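Local coordinates for protein probable molybdenum cofactor guanylyltransferase (Aquifex aeolicus, PDB 2E8B) that probably transfers a GMP moiety from GTP to Mo-molybdopterin, forming the molybdopterin guanine dinucleotide form of the molybdenum cofactor, at residues Arg45-Ala50 and Asn71-Leu76; Ser84-Tyr89 and Glu151-Gly156; Val126-Ala129 and Lys133-Thr136; Leu146-Glu151 and Lys165-Asn170. One frame throughout, in Å; residues are numbered along the deposited sequence.

Contact 1 of 4, residues Arg45-Ala50 and Asn71-Leu76; sequences RVYETA and NAPVVL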
loop_
_atom_site.group_PDB
_atom_site.type_symbol
_atom_site.label_atom_id
_atom_site.label_comp_id
_atom_site.label_asym_id
_atom_site.label_seq_id
_atom_site.Cartn_x
_atom_site.Cartn_y
_atom_site.Cartn_z
ATOM N N ARG A 45 3.154 -12.690 2.313
ATOM C CA ARG A 45 4.554 -12.305 2.215
ATOM C C ARG A 45 4.742 -10.799 2.368
ATOM O O ARG A 45 5.678 -10.347 3.034
ATOM C CB ARG A 45 5.147 -12.761 0.881
ATOM C CG ARG A 45 5.212 -14.274 0.710
ATOM C CD ARG A 45 6.316 -14.670 -0.264
ATOM N NE ARG A 45 6.046 -14.248 -1.637
ATOM C CZ ARG A 45 5.191 -14.855 -2.456
ATOM N NH1 ARG A 45 4.514 -15.922 -2.048
ATOM N NH2 ARG A 45 5.013 -14.396 -3.688
ATOM N N VAL A 46 3.859 -10.019 1.751
ATOM C CA VAL A 46 3.955 -8.567 1.838
ATOM C C VAL A 46 3.784 -8.131 3.287
ATOM O O VAL A 46 4.481 -7.236 3.762
ATOM C CB VAL A 46 2.877 -7.873 0.979
ATOM C CG1 VAL A 46 2.899 -6.371 1.222
ATOM C CG2 VAL A 46 3.123 -8.164 -0.493
ATOM N N TYR A 47 2.850 -8.774 3.980
ATOM C CA TYR A 47 2.572 -8.466 5.374
ATOM C C TYR A 47 3.786 -8.750 6.251
ATOM O O TYR A 47 4.165 -7.930 7.089
ATOM C CB TYR A 47 1.375 -9.289 5.859
ATOM C CG TYR A 47 1.094 -9.134 7.331
ATOM C CD1 TYR A 47 0.766 -7.892 7.871
ATOM C CD2 TYR A 47 1.170 -10.228 8.191
ATOM C CE1 TYR A 47 0.524 -7.745 9.233
ATOM C CE2 TYR A 47 0.930 -10.092 9.550
ATOM C CZ TYR A 47 0.609 -8.849 10.065
ATOM O OH TYR A 47 0.356 -8.713 11.409
ATOM N N GLU A 48 4.400 -9.910 6.051
ATOM C CA GLU A 48 5.570 -10.271 6.833
ATOM C C GLU A 48 6.724 -9.314 6.535
ATOM O O GLU A 48 7.459 -8.923 7.435
ATOM C CB GLU A 48 5.965 -11.718 6.539
ATOM C CG GLU A 48 4.844 -12.695 6.862
ATOM C CD GLU A 48 5.284 -14.144 6.829
ATOM O OE1 GLU A 48 5.776 -14.597 5.773
ATOM O OE2 GLU A 48 5.135 -14.830 7.862
ATOM N N THR A 49 6.870 -8.924 5.274
ATOM C CA THR A 49 7.921 -7.990 4.900
ATOM C C THR A 49 7.700 -6.670 5.640
ATOM O O THR A 49 8.631 -6.090 6.195
ATOM C CB THR A 49 7.915 -7.727 3.385
ATOM O OG1 THR A 49 8.254 -8.937 2.695
ATOM C CG2 THR A 49 8.923 -6.645 3.026
ATOM N N ALA A 50 6.457 -6.202 5.657
ATOM C CA ALA A 50 6.130 -4.956 6.333
ATOM C C ALA A 50 6.452 -5.048 7.826
ATOM O O ALA A 50 7.038 -4.133 8.405
ATOM C CB ALA A 50 4.657 -4.633 6.136
ATOM N N ASN A 71 -3.552 -13.553 10.606
ATOM C CA ASN A 71 -3.301 -13.361 12.033
ATOM C C ASN A 71 -2.888 -11.911 12.254
ATOM O O ASN A 71 -1.994 -11.620 13.055
ATOM C CB ASN A 71 -2.172 -14.282 12.501
ATOM C CG ASN A 71 -1.980 -14.254 14.006
ATOM O OD1 ASN A 71 -0.899 -14.563 14.513
ATOM N ND2 ASN A 71 -3.032 -13.898 14.730
ATOM N N ALA A 72 -3.550 -11.005 11.541
ATOM C CA ALA A 72 -3.226 -9.587 11.628
ATOM C C ALA A 72 -4.422 -8.680 11.879
ATOM O O ALA A 72 -5.564 -9.030 11.580
ATOM C CB ALA A 72 -2.531 -9.151 10.351
ATOM N N PRO A 73 -4.165 -7.486 12.432
ATOM C CA PRO A 73 -5.238 -6.530 12.709
ATOM C C PRO A 73 -5.755 -5.950 11.394
ATOM O O PRO A 73 -4.969 -5.512 10.552
ATOM C CB PRO A 73 -4.552 -5.487 13.586
ATOM C CG PRO A 73 -3.151 -5.493 13.080
ATOM C CD PRO A 73 -2.865 -6.968 12.893
ATOM N N VAL A 74 -7.073 -5.954 11.226
ATOM C CA VAL A 74 -7.702 -5.445 10.013
ATOM C C VAL A 74 -8.410 -4.116 10.217
ATOM O O VAL A 74 -9.189 -3.955 11.158
ATOM C CB VAL A 74 -8.756 -6.442 9.472
ATOM C CG1 VAL A 74 -9.438 -5.863 8.238
ATOM C CG2 VAL A 74 -8.107 -7.775 9.150
ATOM N N VAL A 75 -8.128 -3.157 9.341
ATOM C CA VAL A 75 -8.794 -1.867 9.397
ATOM C C VAL A 75 -9.849 -2.000 8.307
ATOM O O VAL A 75 -9.528 -2.186 7.136
ATOM C CB VAL A 75 -7.830 -0.702 9.094
ATOM C CG1 VAL A 75 -8.604 0.605 9.033
ATOM C CG2 VAL A 75 -6.765 -0.621 10.187
ATOM N N LEU A 76 -11.112 -1.932 8.712
ATOM C CA LEU A 76 -12.228 -2.114 7.795
ATOM C C LEU A 76 -12.552 -1.009 6.797
ATOM O O LEU A 76 -12.766 0.145 7.164
ATOM C CB LEU A 76 -13.492 -2.430 8.601
ATOM C CG LEU A 76 -14.708 -2.914 7.815
ATOM C CD1 LEU A 76 -14.416 -4.293 7.259
ATOM C CD2 LEU A 76 -15.931 -2.953 8.715
HETATM O O HOH W 1 0.656 -11.005 12.823
#
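Tyr-47 on the helix and Ala-72 on the loop leading into strand 74-76 mark the closest backbone approach, with their CA atoms 8.6 Å apart, a gap that one aromatic side chain spans. With CG anti to the backbone N (chi1 175°), the Tyr-47 ring leaves the helix toward the loop, and its phenol end meets the CB of Ala-72 obliquely, though how tightly they pack is doubtful. The hydroxyl also comes near Pro-73, whose CD lies 4.0 Å from Tyr-47 OH. No direct hydrogen bond joins the segments; a water does so instead. It lies in the plane of the ring at its edge, 2.7 Å from Tyr-47 OH, and donates to the backbone O of Asn-71, also at 2.7 Å. A leucine in place of Tyr-47 would probably leave this water, and through it the Asn-71 carbonyl, without a partner on the helix. This surface contact lies beside the parallel strands 16-22 and 56-61, which helix 32-51 links in a beta-alpha-beta crossover: the Tyr-47 ring rests on Val-57 and Ile-59 of strand 56-61, Pro-73 and Val-75 pair with that strand through backbone bonds, and Val-46 and Ala-50 pack the helix onto strand 16-22.

Contact 2 of 4, residues Ser84-Tyr89 and Glu151-Gly156; sequences SIIGLY and ERIKKG
Ile-85 and Ile-153 reach toward each other tip to tip between two helices, and the apolar packing around them makes up the whole direct contact. Ile-153 is the residue inserted: its CG1 lies 3.7 Å from CD1 of Ile-85, while its CD1 runs on toward the first helix, 3.8 Å from CB of Tyr-89. That same methyl comes within 3.7 Å of the backbone O of Ile-85 and lies more loosely beside Ile-86. Because CG1 of Ile-153 stands anti to its carbonyl carbon (chi1 -64°) and chi2 is extended, the ethyl branch projects straight into the group formed by Ile-85, Ile-86 and Tyr-89. Ile-85 further touches Ile-149 and Ile-160. No hydrogen bond crosses between the segments.

The charged side chains belong to the second segment. Lys-155 NZ makes a weak, long salt bridge of 3.5 Å to OE2 of Glu-151, one turn back, and Arg-152 pairs with Asp-157.

Backbone bonds finish the helix: Gly-156 N donates to Ile-153 O at 2.8 Å, and the positive phi of Gly-156 (88°) completes a Schellman motif.

The arrangement is a small hydrophobic helix-helix interface within the MobA-like nucleotidyltransferase domain, its first helix bordering the predicted nucleotide site, where Ile-86 packs on Asp-77, predicted to bind GTP.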
loop_
_atom_site.group_PDB
_atom_site.type_symbol
_atom_site.label_atom_id
_atom_site.label_comp_id
_atom_site.label_asym_id
_atom_site.label_seq_id
_atom_site.Cartn_x
_atom_site.Cartn_y
_atom_site.Cartn_z
ATOM N N SER A 84 -8.798 1.818 -5.305
ATOM C CA SER A 84 -7.576 2.018 -4.537
ATOM C C SER A 84 -7.614 3.286 -3.698
ATOM O O SER A 84 -7.102 3.309 -2.576
ATOM C CB SER A 84 -6.369 2.053 -5.474
ATOM O OG SER A 84 -6.221 0.806 -6.126
ATOM N N ILE A 85 -8.228 4.339 -4.231
ATOM C CA ILE A 85 -8.290 5.602 -3.503
ATOM C C ILE A 85 -9.107 5.453 -2.222
ATOM O O ILE A 85 -8.874 6.162 -1.246
ATOM C CB ILE A 85 -8.866 6.742 -4.390
ATOM C CG1 ILE A 85 -8.624 8.095 -3.713
ATOM C CG2 ILE A 85 -10.344 6.530 -4.633
ATOM C CD1 ILE A 85 -9.000 9.296 -4.571
ATOM N N ILE A 86 -10.054 4.519 -2.222
ATOM C CA ILE A 86 -10.877 4.280 -1.038
ATOM C C ILE A 86 -10.063 3.534 0.021
ATOM O O ILE A 86 -10.249 3.741 1.219
ATOM C CB ILE A 86 -12.149 3.486 -1.406
ATOM C CG1 ILE A 86 -13.079 4.396 -2.221
ATOM C CG2 ILE A 86 -12.837 2.975 -0.142
ATOM C CD1 ILE A 86 -14.383 3.755 -2.654
ATOM N N GLY A 87 -9.147 2.678 -0.423
ATOM C CA GLY A 87 -8.307 1.966 0.527
ATOM C C GLY A 87 -7.343 2.961 1.163
ATOM O O GLY A 87 -7.022 2.875 2.354
ATOM N N LEU A 88 -6.882 3.911 0.354
ATOM C CA LEU A 88 -5.965 4.948 0.810
ATOM C C LEU A 88 -6.672 5.822 1.839
ATOM O O LEU A 88 -6.118 6.138 2.886
ATOM C CB LEU A 88 -5.511 5.799 -0.379
ATOM C CG LEU A 88 -4.473 6.894 -0.119
ATOM C CD1 LEU A 88 -3.198 6.262 0.416
ATOM C CD2 LEU A 88 -4.182 7.650 -1.409
ATOM N N TYR A 89 -7.907 6.209 1.533
ATOM C CA TYR A 89 -8.699 7.029 2.439
ATOM C C TYR A 89 -8.851 6.300 3.774
ATOM O O TYR A 89 -8.648 6.879 4.843
ATOM C CB TYR A 89 -10.079 7.287 1.827
ATOM C CG TYR A 89 -11.110 7.814 2.803
ATOM C CD1 TYR A 89 -11.072 9.134 3.243
ATOM C CD2 TYR A 89 -12.110 6.979 3.303
ATOM C CE1 TYR A 89 -12.006 9.612 4.157
ATOM C CE2 TYR A 89 -13.047 7.447 4.224
ATOM C CZ TYR A 89 -12.986 8.763 4.643
ATOM O OH TYR A 89 -13.899 9.232 5.558
ATOM N N GLU A 151 -12.340 15.047 -0.345
ATOM C CA GLU A 151 -12.976 15.996 -1.247
ATOM C C GLU A 151 -13.120 15.424 -2.657
ATOM O O GLU A 151 -14.191 15.494 -3.262
ATOM C CB GLU A 151 -12.151 17.280 -1.291
ATOM C CG GLU A 151 -12.711 18.375 -2.173
ATOM C CD GLU A 151 -11.859 19.625 -2.119
ATOM O OE1 GLU A 151 -11.622 20.128 -1.001
ATOM O OE2 GLU A 151 -11.424 20.106 -3.186
ATOM N N ARG A 152 -12.037 14.858 -3.182
ATOM C CA ARG A 152 -12.068 14.290 -4.525
ATOM C C ARG A 152 -12.982 13.065 -4.615
ATOM O O ARG A 152 -13.721 12.912 -5.585
ATOM C CB ARG A 152 -10.648 13.934 -4.976
ATOM C CG ARG A 152 -9.696 15.130 -5.030
ATOM C CD ARG A 152 -8.417 14.786 -5.780
ATOM N NE ARG A 152 -8.649 14.684 -7.219
ATOM C CZ ARG A 152 -8.713 15.726 -8.039
ATOM N NH1 ARG A 152 -8.555 16.956 -7.564
ATOM N NH2 ARG A 152 -8.941 15.544 -9.330
ATOM N N ILE A 153 -12.938 12.192 -3.612
ATOM C CA ILE A 153 -13.795 11.009 -3.629
ATOM C C ILE A 153 -15.248 11.481 -3.598
ATOM O O ILE A 153 -16.097 10.980 -4.336
ATOM C CB ILE A 153 -13.520 10.087 -2.418
ATOM C CG1 ILE A 153 -12.091 9.535 -2.505
ATOM C CG2 ILE A 153 -14.522 8.939 -2.394
ATOM C CD1 ILE A 153 -11.719 8.583 -1.389
ATOM N N LYS A 154 -15.521 12.461 -2.745
ATOM C CA LYS A 154 -16.865 13.016 -2.622
ATOM C C LYS A 154 -17.326 13.555 -3.976
ATOM O O LYS A 154 -18.494 13.411 -4.346
ATOM C CB LYS A 154 -16.868 14.132 -1.566
ATOM C CG LYS A 154 -18.243 14.694 -1.224
ATOM C CD LYS A 154 -18.738 15.667 -2.280
ATOM C CE LYS A 154 -17.887 16.926 -2.306
ATOM N NZ LYS A 154 -17.913 17.626 -0.992
ATOM N N LYS A 155 -16.407 14.164 -4.719
ATOM C CA LYS A 155 -16.739 14.717 -6.028
ATOM C C LYS A 155 -16.744 13.654 -7.121
ATOM O O LYS A 155 -16.991 13.953 -8.290
ATOM C CB LYS A 155 -15.774 15.845 -6.393
ATOM C CG LYS A 155 -15.945 17.094 -5.535
ATOM C CD LYS A 155 -14.928 18.157 -5.903
ATOM C CE LYS A 155 -15.090 19.410 -5.057
ATOM N NZ LYS A 155 -14.070 20.438 -5.413
ATOM N N GLY A 156 -16.452 12.415 -6.735
ATOM C CA GLY A 156 -16.481 11.313 -7.683
ATOM C C GLY A 156 -15.233 10.994 -8.485
ATOM O O GLY A 156 -15.265 10.097 -9.328
#

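Contact 3 of 4, residues Val126-Ala129 and Lys133-Thr136; sequences VSVA and KLHT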
loop_
_atom_site.group_PDB
_atom_site.type_symbol
_atom_site.label_atom_id
_atom_site.label_comp_id
_atom_site.label_asym_id
_atom_site.label_seq_id
_atom_site.Cartn_x
_atom_site.Cartn_y
_atom_site.Cartn_z
ATOM N N VAL A 126 3.898 13.416 -0.123
ATOM C CA VAL A 126 3.840 12.019 -0.548
ATOM C C VAL A 126 5.102 11.650 -1.313
ATOM O O VAL A 126 5.619 12.447 -2.089
ATOM C CB VAL A 126 2.654 11.765 -1.500
ATOM C CG1 VAL A 126 2.597 10.285 -1.873
ATOM C CG2 VAL A 126 1.367 12.217 -0.867
ATOM N N SER A 127 5.596 10.439 -1.085
ATOM C CA SER A 127 6.764 9.936 -1.796
ATOM C C SER A 127 6.397 8.524 -2.212
ATOM O O SER A 127 6.105 7.677 -1.368
ATOM C CB SER A 127 8.001 9.914 -0.894
ATOM O OG SER A 127 8.491 11.230 -0.691
ATOM N N VAL A 128 6.385 8.282 -3.515
ATOM C CA VAL A 128 6.031 6.968 -4.018
ATOM C C VAL A 128 7.109 6.410 -4.924
ATOM O O VAL A 128 7.845 7.154 -5.580
ATOM C CB VAL A 128 4.702 7.004 -4.794
ATOM C CG1 VAL A 128 3.532 7.099 -3.825
ATOM C CG2 VAL A 128 4.696 8.184 -5.744
ATOM N N ALA A 129 7.191 5.086 -4.951
ATOM C CA ALA A 129 8.171 4.381 -5.763
ATOM C C ALA A 129 7.934 4.584 -7.255
ATOM O O ALA A 129 6.797 4.603 -7.716
ATOM C CB ALA A 129 8.135 2.890 -5.425
ATOM N N LYS A 133 6.871 2.398 -14.138
ATOM C CA LYS A 133 5.529 2.754 -13.701
ATOM C C LYS A 133 5.551 3.520 -12.383
ATOM O O LYS A 133 6.470 3.363 -11.581
ATOM C CB LYS A 133 4.702 1.477 -13.516
ATOM C CG LYS A 133 3.426 1.658 -12.707
ATOM C CD LYS A 133 2.684 0.341 -12.535
ATOM C CE LYS A 133 1.431 0.535 -11.702
ATOM N NZ LYS A 133 0.585 -0.686 -11.683
ATOM N N LEU A 134 4.538 4.354 -12.167
ATOM C CA LEU A 134 4.438 5.095 -10.916
ATOM C C LEU A 134 3.672 4.184 -9.957
ATOM O O LEU A 134 2.510 3.848 -10.200
ATOM C CB LEU A 134 3.663 6.399 -11.114
ATOM C CG LEU A 134 3.503 7.243 -9.847
ATOM C CD1 LEU A 134 4.869 7.762 -9.408
ATOM C CD2 LEU A 134 2.546 8.400 -10.104
ATOM N N HIS A 135 4.321 3.770 -8.877
ATOM C CA HIS A 135 3.663 2.899 -7.922
ATOM C C HIS A 135 2.962 3.687 -6.837
ATOM O O HIS A 135 3.503 3.908 -5.757
ATOM C CB HIS A 135 4.681 1.928 -7.339
ATOM C CG HIS A 135 5.334 1.083 -8.382
ATOM N ND1 HIS A 135 6.481 1.466 -9.044
ATOM C CD2 HIS A 135 4.936 -0.074 -8.957
ATOM C CE1 HIS A 135 6.758 0.582 -9.984
ATOM N NE2 HIS A 135 5.835 -0.362 -9.954
ATOM N N THR A 136 1.738 4.101 -7.150
ATOM C CA THR A 136 0.915 4.893 -6.253
ATOM C C THR A 136 0.654 4.236 -4.912
ATOM O O THR A 136 0.383 4.921 -3.924
ATOM C CB THR A 136 -0.446 5.199 -6.884
ATOM O OG1 THR A 136 -1.109 3.967 -7.190
ATOM C CG2 THR A 136 -0.275 6.012 -8.153
#
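Lys-133, Leu-134 and His-135 bring the return strand of a tight beta hairpin back alongside Val-128 and Ala-129 of strand 126-130. The far end of the Lys-133 side chain leads away from the first strand, but its CG lies over one face of the His-135 ring, 4.2 Å above the plane and offset toward the rim. Next, CD1 of Leu-134 meets CG2 of Val-128 at 3.7 Å, the two side chains crossing at a slant, and Leu-134 also touches Glu-171 of strand 170-173. His-135, the centre of an inverse gamma turn, has its CB 4.1 Å from CB of Ala-129 and its O 3.5 Å from CB of Val-128. The polar tie between the two segments is a double grip on one oxygen: His-135 N reaches Ala-129 O at 2.9 Å, nearly in line with the carbonyl bond (C=O...N 162°), and the ring's ND1 adds a weak, bent bond to the same Ala-129 O at 3.4 Å. The predicted GTP and magnesium sites lie nearby. At Thr-136 the chain turns a corner; its side chain meets helix 160-167, and Thr-136 O, which accepts a hydrogen bond from Tyr-141, is 3.8 Å from CG1 of Val-128.

Contact 4 of 4, residues Leu146-Glu151 and Lys165-Asn170; sequences LEKIEE and KDVGYN
Lys-148 and Asp-166 join two neighbouring helices by a salt bridge at the protein surface, with the ammonium NZ 3.0 Å from OD2. The donor arrives on the syn side of OD2, 21° out of the carboxylate plane, and the two side chains meet at about a right angle. Within its own helix NZ has a second acceptor, OE2 of Glu-151, in a weak bond of 3.3 Å. A water is the third partner, accepting from Lys-148 NZ at 3.2 Å and donating to Asp-166 OD1 at 2.8 Å, so both oxygens of the aspartate are engaged. OD2 also takes a salt bridge from NH1 of Arg-152, and the two cations probably offset the nearness of the carboxylates of Glu-151 and Asp-166, whose OE2 and OD2 stand 5.5 Å apart. The lysine chain bends at chi2 and chi3 (-99° and 59°), which carries NZ to the carboxylates while its base stays on Val-167, CB lying 3.9 Å from CG1 of that valine. A methionine in place of Lys-148 would probably cost Asp-166 its cross-helix lysine and Glu-151 one of its cations, leaving the water without this donor. Beneath this polar surface Ile-149 packs on Leu-163 of helix 160-167 and on Leu-88 and Leu-92 of helix 84-94, while past Gly-168 the chain enters strand 170-173, where Asn-170 pairs with strand 126-130.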
loop_
_atom_site.group_PDB
_atom_site.type_symbol
_atom_site.label_atom_id
_atom_site.label_comp_id
_atom_site.label_asym_id
_atom_site.label_seq_id
_atom_site.Cartn_x
_atom_site.Cartn_y
_atom_site.Cartn_z
ATOM N N LEU A 146 -5.809 13.810 4.016
ATOM C CA LEU A 146 -7.159 13.301 4.233
ATOM C C LEU A 146 -8.273 14.209 3.711
ATOM O O LEU A 146 -9.174 13.745 3.016
ATOM C CB LEU A 146 -7.375 13.011 5.720
ATOM C CG LEU A 146 -8.611 12.185 6.069
ATOM C CD1 LEU A 146 -8.648 10.907 5.238
ATOM C CD2 LEU A 146 -8.581 11.854 7.549
ATOM N N GLU A 147 -8.215 15.496 4.038
ATOM C CA GLU A 147 -9.239 16.435 3.586
ATOM C C GLU A 147 -9.376 16.470 2.064
ATOM O O GLU A 147 -10.488 16.452 1.529
ATOM C CB GLU A 147 -8.929 17.845 4.094
ATOM C CG GLU A 147 -9.851 18.915 3.527
ATOM C CD GLU A 147 -9.589 20.289 4.114
ATOM O OE1 GLU A 147 -8.451 20.791 3.986
ATOM O OE2 GLU A 147 -10.524 20.871 4.704
ATOM N N LYS A 148 -8.241 16.528 1.373
ATOM C CA LYS A 148 -8.227 16.576 -0.085
ATOM C C LYS A 148 -8.704 15.274 -0.719
ATOM O O LYS A 148 -9.444 15.291 -1.701
ATOM C CB LYS A 148 -6.817 16.896 -0.588
ATOM C CG LYS A 148 -6.402 18.351 -0.395
ATOM C CD LYS A 148 -6.566 19.164 -1.679
ATOM C CE LYS A 148 -7.999 19.162 -2.186
ATOM N NZ LYS A 148 -8.134 19.974 -3.427
ATOM N N ILE A 149 -8.272 14.149 -0.162
ATOM C CA ILE A 149 -8.673 12.853 -0.692
ATOM C C ILE A 149 -10.180 12.705 -0.540
ATOM O O ILE A 149 -10.876 12.276 -1.460
ATOM C CB ILE A 149 -7.973 11.703 0.063
ATOM C CG1 ILE A 149 -6.463 11.774 -0.170
ATOM C CG2 ILE A 149 -8.526 10.361 -0.400
ATOM C CD1 ILE A 149 -5.679 10.684 0.520
ATOM N N GLU A 150 -10.680 13.084 0.629
ATOM C CA GLU A 150 -12.101 12.991 0.909
ATOM C C GLU A 150 -12.892 13.875 -0.048
ATOM O O GLU A 150 -13.974 13.507 -0.507
ATOM C CB GLU A 150 -12.366 13.413 2.351
ATOM C CG GLU A 150 -13.728 13.017 2.849
ATOM C CD GLU A 150 -13.978 13.498 4.254
ATOM O OE1 GLU A 150 -13.236 13.085 5.172
ATOM O OE2 GLU A 150 -14.915 14.295 4.433
ATOM N N GLU A 151 -12.340 15.047 -0.345
ATOM C CA GLU A 151 -12.976 15.996 -1.247
ATOM C C GLU A 151 -13.120 15.424 -2.657
ATOM O O GLU A 151 -14.191 15.494 -3.262
ATOM C CB GLU A 151 -12.151 17.280 -1.291
ATOM C CG GLU A 151 -12.711 18.375 -2.173
ATOM C CD GLU A 151 -11.859 19.625 -2.119
ATOM O OE1 GLU A 151 -11.622 20.128 -1.001
ATOM O OE2 GLU A 151 -11.424 20.106 -3.186
ATOM N N LYS A 165 -1.474 14.674 -8.555
ATOM C CA LYS A 165 -1.137 15.895 -9.280
ATOM C C LYS A 165 -1.677 17.092 -8.500
ATOM O O LYS A 165 -1.057 18.155 -8.452
ATOM C CB LYS A 165 -1.745 15.877 -10.684
ATOM C CG LYS A 165 -1.011 14.965 -11.640
ATOM C CD LYS A 165 -1.503 15.156 -13.061
ATOM C CE LYS A 165 -0.513 14.575 -14.053
ATOM N NZ LYS A 165 -0.933 14.826 -15.461
ATOM N N ASP A 166 -2.828 16.903 -7.867
ATOM C CA ASP A 166 -3.459 17.963 -7.093
ATOM C C ASP A 166 -2.629 18.335 -5.866
ATOM O O ASP A 166 -2.227 19.486 -5.700
ATOM C CB ASP A 166 -4.860 17.510 -6.656
ATOM C CG ASP A 166 -5.660 18.617 -5.998
ATOM O OD1 ASP A 166 -5.131 19.738 -5.842
ATOM O OD2 ASP A 166 -6.830 18.359 -5.635
ATOM N N VAL A 167 -2.356 17.348 -5.019
ATOM C CA VAL A 167 -1.612 17.579 -3.785
ATOM C C VAL A 167 -0.098 17.676 -3.943
ATOM O O VAL A 167 0.582 18.239 -3.080
ATOM C CB VAL A 167 -1.925 16.481 -2.747
ATOM C CG1 VAL A 167 -3.425 16.410 -2.511
ATOM C CG2 VAL A 167 -1.402 15.138 -3.231
ATOM N N GLY A 168 0.419 17.137 -5.042
ATOM C CA GLY A 168 1.851 17.153 -5.278
ATOM C C GLY A 168 2.468 15.871 -4.743
ATOM O O GLY A 168 1.979 15.304 -3.767
ATOM N N TYR A 169 3.535 15.402 -5.374
ATOM C CA TYR A 169 4.175 14.176 -4.921
ATOM C C TYR A 169 5.618 14.086 -5.368
ATOM O O TYR A 169 6.041 14.755 -6.319
ATOM C CB TYR A 169 3.394 12.955 -5.418
ATOM C CG TYR A 169 3.424 12.757 -6.916
ATOM C CD1 TYR A 169 2.535 13.441 -7.745
ATOM C CD2 TYR A 169 4.324 11.866 -7.509
ATOM C CE1 TYR A 169 2.533 13.241 -9.124
ATOM C CE2 TYR A 169 4.328 11.659 -8.885
ATOM C CZ TYR A 169 3.432 12.346 -9.684
ATOM O OH TYR A 169 3.417 12.131 -11.044
ATOM N N ASN A 170 6.377 13.256 -4.663
ATOM C CA ASN A 170 7.782 13.056 -4.966
ATOM C C ASN A 170 8.025 11.634 -5.448
ATOM O O ASN A 170 7.541 10.680 -4.838
ATOM C CB ASN A 170 8.618 13.316 -3.715
ATOM C CG ASN A 170 8.430 14.718 -3.179
ATOM O OD1 ASN A 170 8.897 15.686 -3.774
ATOM N ND2 ASN A 170 7.730 14.836 -2.057
HETATM O O HOH W 2 -5.390 21.632 -3.797
#

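How the contacts relate
Contacts 2 and 4 are the most closely coupled, their centres about 10 Å apart: both use helix 146-154 and share Glu-151, and Arg-152 NH1 of contact 2 meets Asp-166 OD2 of contact 4 at 2.9 Å. Contact 4 in turn runs into contact 3 through the parallel strands, where Val-126 O and Asn-170 N lie 2.8 Å apart in a probable hydrogen bond. Contact 1 stands apart, about 20 Å from contact 3 between centres, yet both reach the same sheet. The predicted nucleotide and magnesium sites are nearest contacts 2 and 3: the side chains of Ile-86 and Asp-77 are about 4 Å apart, those of Lys-133 and Asp-106 about 7 Å, whereas contact 4 is remote.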